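PDB 4YHS: monosaccharide ABC transporter substrate-binding protein, CUT2 family from Bradyrhizobium sp., which probably binds a sugar or related solute in the periplasm and delivers it to an ABC transporter of the CUT2 family. Local coordinates for residues A96-E110 against I122-I134. Numbering follows the deposited sequence.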
loop_
_atom_site.group_PDB
_atom_site.type_symbol
_atom_site.label_atom_id
_atom_site.label_comp_id
_atom_site.label_asym_id
_atom_site.label_seq_id
_atom_site.Cartn_x
_atom_site.Cartn_y
_atom_site.Cartn_z
ATOM N N ALA A 96 -1.795 14.620 -10.770
ATOM C CA ALA A 96 -0.764 15.540 -11.254
ATOM C C ALA A 96 0.041 14.983 -12.416
ATOM O O ALA A 96 0.846 15.699 -13.000
ATOM C CB ALA A 96 0.170 15.925 -10.135
ATOM N N GLY A 97 -0.197 13.731 -12.758
ATOM C CA GLY A 97 0.429 13.124 -13.909
ATOM C C GLY A 97 1.769 12.438 -13.688
ATOM O O GLY A 97 2.347 11.926 -14.628
ATOM N N GLY A 98 2.243 12.351 -12.452
ATOM C CA GLY A 98 3.498 11.659 -12.215
ATOM C C GLY A 98 4.250 12.182 -11.018
ATOM O O GLY A 98 4.031 13.313 -10.590
ATOM N N TYR A 99 5.143 11.361 -10.478
ATOM C CA TYR A 99 5.928 11.770 -9.319
ATOM C C TYR A 99 6.989 12.830 -9.645
ATOM O O TYR A 99 7.639 13.361 -8.741
ATOM C CB TYR A 99 6.561 10.539 -8.665
ATOM C CG TYR A 99 5.631 9.823 -7.698
ATOM C CD1 TYR A 99 5.234 10.431 -6.514
ATOM C CD2 TYR A 99 5.158 8.549 -7.970
ATOM C CE1 TYR A 99 4.374 9.790 -5.633
ATOM C CE2 TYR A 99 4.294 7.882 -7.083
ATOM C CZ TYR A 99 3.911 8.522 -5.919
ATOM O OH TYR A 99 3.062 7.925 -5.037
ATOM N N THR A 100 7.141 13.185 -10.920
ATOM C CA THR A 100 7.982 14.301 -11.286
ATOM C C THR A 100 7.248 15.647 -11.136
ATOM O O THR A 100 7.821 16.719 -11.354
ATOM C CB THR A 100 8.467 14.188 -12.759
ATOM O OG1 THR A 100 7.341 13.981 -13.618
ATOM C CG2 THR A 100 9.430 13.018 -12.915
ATOM N N GLU A 101 5.979 15.591 -10.772
ATOM C CA GLU A 101 5.091 16.743 -10.952
ATOM C C GLU A 101 4.637 17.394 -9.647
ATOM O O GLU A 101 3.474 17.777 -9.523
ATOM C CB GLU A 101 3.858 16.326 -11.767
ATOM C CG GLU A 101 4.206 15.733 -13.136
ATOM C CD GLU A 101 5.037 16.668 -13.966
ATOM O OE1 GLU A 101 4.541 17.774 -14.284
ATOM O OE2 GLU A 101 6.204 16.326 -14.265
ATOM N N LEU A 102 5.557 17.581 -8.704
ATOM C CA LEU A 102 5.216 18.239 -7.450
ATOM C C LEU A 102 4.578 19.624 -7.691
ATOM O O LEU A 102 3.599 19.961 -7.054
ATOM C CB LEU A 102 6.448 18.377 -6.564
ATOM C CG LEU A 102 6.261 19.183 -5.271
ATOM C CD1 LEU A 102 5.367 18.465 -4.299
ATOM C CD2 LEU A 102 7.593 19.503 -4.629
ATOM N N ASN A 103 5.135 20.426 -8.591
ATOM C CA ASN A 103 4.606 21.768 -8.822
ATOM C C ASN A 103 3.185 21.766 -9.352
ATOM O O ASN A 103 2.397 22.654 -9.027
ATOM C CB ASN A 103 5.509 22.531 -9.775
ATOM C CG ASN A 103 6.833 22.869 -9.149
ATOM O OD1 ASN A 103 6.930 23.013 -7.930
ATOM N ND2 ASN A 103 7.870 22.988 -9.977
ATOM N N LYS A 104 2.833 20.752 -10.134
ATOM C CA LYS A 104 1.469 20.654 -10.647
ATOM C C LYS A 104 0.534 20.238 -9.505
ATOM O O LYS A 104 -0.584 20.724 -9.402
ATOM C CB LYS A 104 1.392 19.690 -11.822
ATOM C CG LYS A 104 -0.007 19.304 -12.232
ATOM C CD LYS A 104 -0.794 20.485 -12.743
ATOM C CE LYS A 104 -0.479 20.770 -14.211
ATOM N NZ LYS A 104 -1.715 21.164 -14.953
ATOM N N GLN A 105 1.007 19.394 -8.601
ATOM C CA GLN A 105 0.165 18.999 -7.487
ATOM C C GLN A 105 -0.094 20.208 -6.583
ATOM O O GLN A 105 -1.211 20.423 -6.134
ATOM C CB GLN A 105 0.783 17.854 -6.705
ATOM C CG GLN A 105 -0.068 17.461 -5.516
ATOM C CD GLN A 105 0.352 16.170 -4.904
ATOM O OE1 GLN A 105 1.527 15.966 -4.635
ATOM N NE2 GLN A 105 -0.618 15.270 -4.671
ATOM N N ILE A 106 0.924 21.036 -6.366
ATOM C CA ILE A 106 0.743 22.238 -5.589
ATOM C C ILE A 106 -0.319 23.137 -6.228
ATOM O O ILE A 106 -1.238 23.576 -5.537
ATOM C CB ILE A 106 2.081 22.969 -5.398
ATOM C CG1 ILE A 106 2.984 22.128 -4.481
ATOM C CG2 ILE A 106 1.862 24.360 -4.805
ATOM C CD1 ILE A 106 4.400 22.673 -4.348
ATOM N N SER A 107 -0.212 23.387 -7.535
ATOM C CA SER A 107 -1.163 24.262 -8.215
ATOM C C SER A 107 -2.576 23.655 -8.225
ATOM O O SER A 107 -3.559 24.377 -8.054
ATOM C CB SER A 107 -0.700 24.570 -9.652
ATOM O OG SER A 107 -0.407 23.396 -10.386
ATOM N N GLN A 108 -2.677 22.340 -8.407
ATOM C CA GLN A 108 -3.985 21.674 -8.433
ATOM C C GLN A 108 -4.696 21.769 -7.073
ATOM O O GLN A 108 -5.910 22.013 -7.009
ATOM C CB GLN A 108 -3.840 20.205 -8.850
ATOM C CG GLN A 108 -3.562 19.998 -10.311
ATOM C CD GLN A 108 -3.410 18.533 -10.665
ATOM O OE1 GLN A 108 -2.737 17.774 -9.965
ATOM N NE2 GLN A 108 -4.026 18.128 -11.774
ATOM N N ILE A 109 -3.942 21.579 -5.993
ATOM C CA ILE A 109 -4.460 21.794 -4.635
ATOM C C ILE A 109 -4.829 23.269 -4.389
ATOM O O ILE A 109 -5.917 23.571 -3.886
ATOM C CB ILE A 109 -3.421 21.322 -3.556
ATOM C CG1 ILE A 109 -3.294 19.796 -3.585
ATOM C CG2 ILE A 109 -3.795 21.820 -2.168
ATOM C CD1 ILE A 109 -2.009 19.228 -2.905
ATOM N N GLU A 110 -3.935 24.191 -4.725
ATOM C CA GLU A 110 -4.248 25.611 -4.567
ATOM C C GLU A 110 -5.549 25.936 -5.307
ATOM O O GLU A 110 -6.424 26.631 -4.785
ATOM C CB GLU A 110 -3.129 26.492 -5.098
ATOM C CG GLU A 110 -1.909 26.565 -4.216
ATOM C CD GLU A 110 -0.788 27.363 -4.827
ATOM O OE1 GLU A 110 -0.638 27.370 -6.075
ATOM O OE2 GLU A 110 -0.063 27.996 -4.043
ATOM N N ILE A 122 -4.967 14.155 0.310
ATOM C CA ILE A 122 -3.751 14.235 -0.509
ATOM C C ILE A 122 -2.931 12.947 -0.492
ATOM O O ILE A 122 -2.553 12.464 0.569
ATOM C CB ILE A 122 -2.816 15.358 -0.018
ATOM C CG1 ILE A 122 -3.501 16.711 -0.017
ATOM C CG2 ILE A 122 -1.562 15.467 -0.898
ATOM C CD1 ILE A 122 -2.624 17.818 0.548
ATOM N N GLY A 123 -2.630 12.435 -1.686
ATOM C CA GLY A 123 -1.594 11.441 -1.877
ATOM C C GLY A 123 -0.361 12.180 -2.359
ATOM O O GLY A 123 -0.243 12.508 -3.540
ATOM N N ALA A 124 0.554 12.462 -1.429
ATOM C CA ALA A 124 1.605 13.444 -1.664
ATOM C C ALA A 124 2.741 12.936 -2.533
ATOM O O ALA A 124 3.252 11.836 -2.326
ATOM C CB ALA A 124 2.153 13.921 -0.350
ATOM N N ILE A 125 3.170 13.776 -3.478
ATOM C CA ILE A 125 4.292 13.417 -4.318
ATOM C C ILE A 125 5.592 13.393 -3.489
ATOM O O ILE A 125 6.477 12.597 -3.754
ATOM C CB ILE A 125 4.396 14.389 -5.528
ATOM C CG1 ILE A 125 3.384 13.953 -6.600
ATOM C CG2 ILE A 125 5.813 14.424 -6.104
ATOM C CD1 ILE A 125 3.179 14.962 -7.747
ATOM N N SER A 126 5.725 14.263 -2.486
ATOM C CA SER A 126 6.852 14.113 -1.569
ATOM C C SER A 126 6.431 14.411 -0.128
ATOM O O SER A 126 5.408 15.036 0.121
ATOM C CB SER A 126 8.038 15.000 -1.996
ATOM O OG SER A 126 7.944 16.335 -1.531
ATOM N N ALA A 127 7.222 13.927 0.816
ATOM C CA ALA A 127 6.899 14.069 2.233
ATOM C C ALA A 127 6.840 15.513 2.727
ATOM O O ALA A 127 5.989 15.823 3.566
ATOM C CB ALA A 127 7.912 13.286 3.075
ATOM N N ASP A 128 7.740 16.373 2.226
ATOM C CA ASP A 128 7.889 17.756 2.669
ATOM C C ASP A 128 7.409 18.802 1.660
ATOM O O ASP A 128 7.256 19.958 2.010
ATOM C CB ASP A 128 9.357 18.079 2.944
ATOM C CG ASP A 128 10.014 17.088 3.877
ATOM O OD1 ASP A 128 9.297 16.385 4.635
ATOM O OD2 ASP A 128 11.265 17.025 3.845
ATOM N N GLY A 129 7.234 18.407 0.400
ATOM C CA GLY A 129 7.106 19.377 -0.680
ATOM C C GLY A 129 5.806 20.170 -0.676
ATOM O O GLY A 129 5.710 21.236 -1.278
ATOM N N LEU A 130 4.790 19.612 -0.018
ATOM C CA LEU A 130 3.473 20.249 0.077
ATOM C C LEU A 130 3.265 20.954 1.416
ATOM O O LEU A 130 2.195 21.510 1.669
ATOM C CB LEU A 130 2.367 19.217 -0.094
ATOM C CG LEU A 130 2.437 18.331 -1.330
ATOM C CD1 LEU A 130 1.274 17.360 -1.267
ATOM C CD2 LEU A 130 2.405 19.186 -2.592
ATOM N N ASN A 131 4.281 20.938 2.270
ATOM C CA ASN A 131 4.139 21.493 3.618
ATOM C C ASN A 131 3.756 22.981 3.627
ATOM O O ASN A 131 2.963 23.423 4.453
ATOM C CB ASN A 131 5.434 21.275 4.399
ATOM C CG ASN A 131 5.602 19.840 4.861
ATOM O OD1 ASN A 131 4.789 18.959 4.523
ATOM N ND2 ASN A 131 6.674 19.582 5.618
ATOM N N LYS A 132 4.311 23.761 2.720
ATOM C CA LYS A 132 3.965 25.174 2.670
ATOM C C LYS A 132 2.483 25.360 2.300
ATOM O O LYS A 132 1.751 26.098 2.975
ATOM C CB LYS A 132 4.866 25.896 1.683
ATOM C CG LYS A 132 4.575 27.361 1.513
ATOM C CD LYS A 132 5.619 27.990 0.604
ATOM C CE LYS A 132 5.422 29.489 0.458
ATOM N NZ LYS A 132 3.985 29.859 0.329
ATOM N N VAL A 133 2.023 24.692 1.250
ATOM C CA VAL A 133 0.633 24.876 0.836
ATOM C C VAL A 133 -0.339 24.245 1.848
ATOM O O VAL A 133 -1.425 24.787 2.100
ATOM C CB VAL A 133 0.359 24.313 -0.587
ATOM C CG1 VAL A 133 0.572 22.780 -0.665
ATOM C CG2 VAL A 133 -1.059 24.697 -1.043
ATOM N N ILE A 134 0.038 23.120 2.443
ATOM C CA ILE A 134 -0.786 22.557 3.521
ATOM C C ILE A 134 -0.927 23.538 4.700
ATOM O O ILE A 134 -2.013 23.682 5.261
ATOM C CB ILE A 134 -0.224 21.196 3.994
ATOM C CG1 ILE A 134 -0.383 20.183 2.860
ATOM C CG2 ILE A 134 -0.995 20.701 5.201
ATOM C CD1 ILE A 134 0.161 18.802 3.112
#
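The carboxamide of Q105 bridges two backbone groups of the loop that follows strand 119-122. Its OE1 accepts a hydrogen bond from the amide of I125 (N to OE1 3.0 Å), the donor lying in the plane of the Q105 carbonyl, on a lone pair. NE2 donates almost straight (170°) to G123 O; that oxygen lies in the amide plane of Q105, yet NE2 stands above the carbonyl plane of G123. With CG anti to the backbone N (chi1 178°) and the chain extended beyond it, Q105 spans the gap from helix 102-115 to this loop, and a second NE2 bond, to S64 OG, further fixes the turn of the amide.

The I125 side chain packs against the type I turn G98-E101, where it runs into helix 102-115 with E101 at the N-cap. Its CD1 lies 3.3 Å from E101 O and also touches G98 O, while CG2 rests against Y99 O and L102 CB. The Y99 ring meets the I125 backbone, Y99 CD1 to I125 CA 3.8 Å, with A124 O at the ring edge. N149 ND2 bonds both Y99 OH and A124 O, linking the ring to this loop.

Farther along the helix the packing becomes aliphatic. L130 CD2 touches both L102 CD1 and I106 CG1, each 3.5 Å away, the former a tight carbon pair. L102 CD2 lies over G129 CA (4.0 Å). I109 CD1 crosses to I122 CD1, and V133 CG2 meets I109 CG2 and E110 CG.

Strand 119-122, paired in parallel with 60-65 and 144-147, thus has helices 102-115 and 131-138 packed together beside it, in the Rossmann-like lobe of a periplasmic binding protein. Y99, against H67, lies in the loop between strand 90-95 and helix 102-115, its side chain about 5 Å from a bound bis-tris, consistent with the binding cleft being at this end.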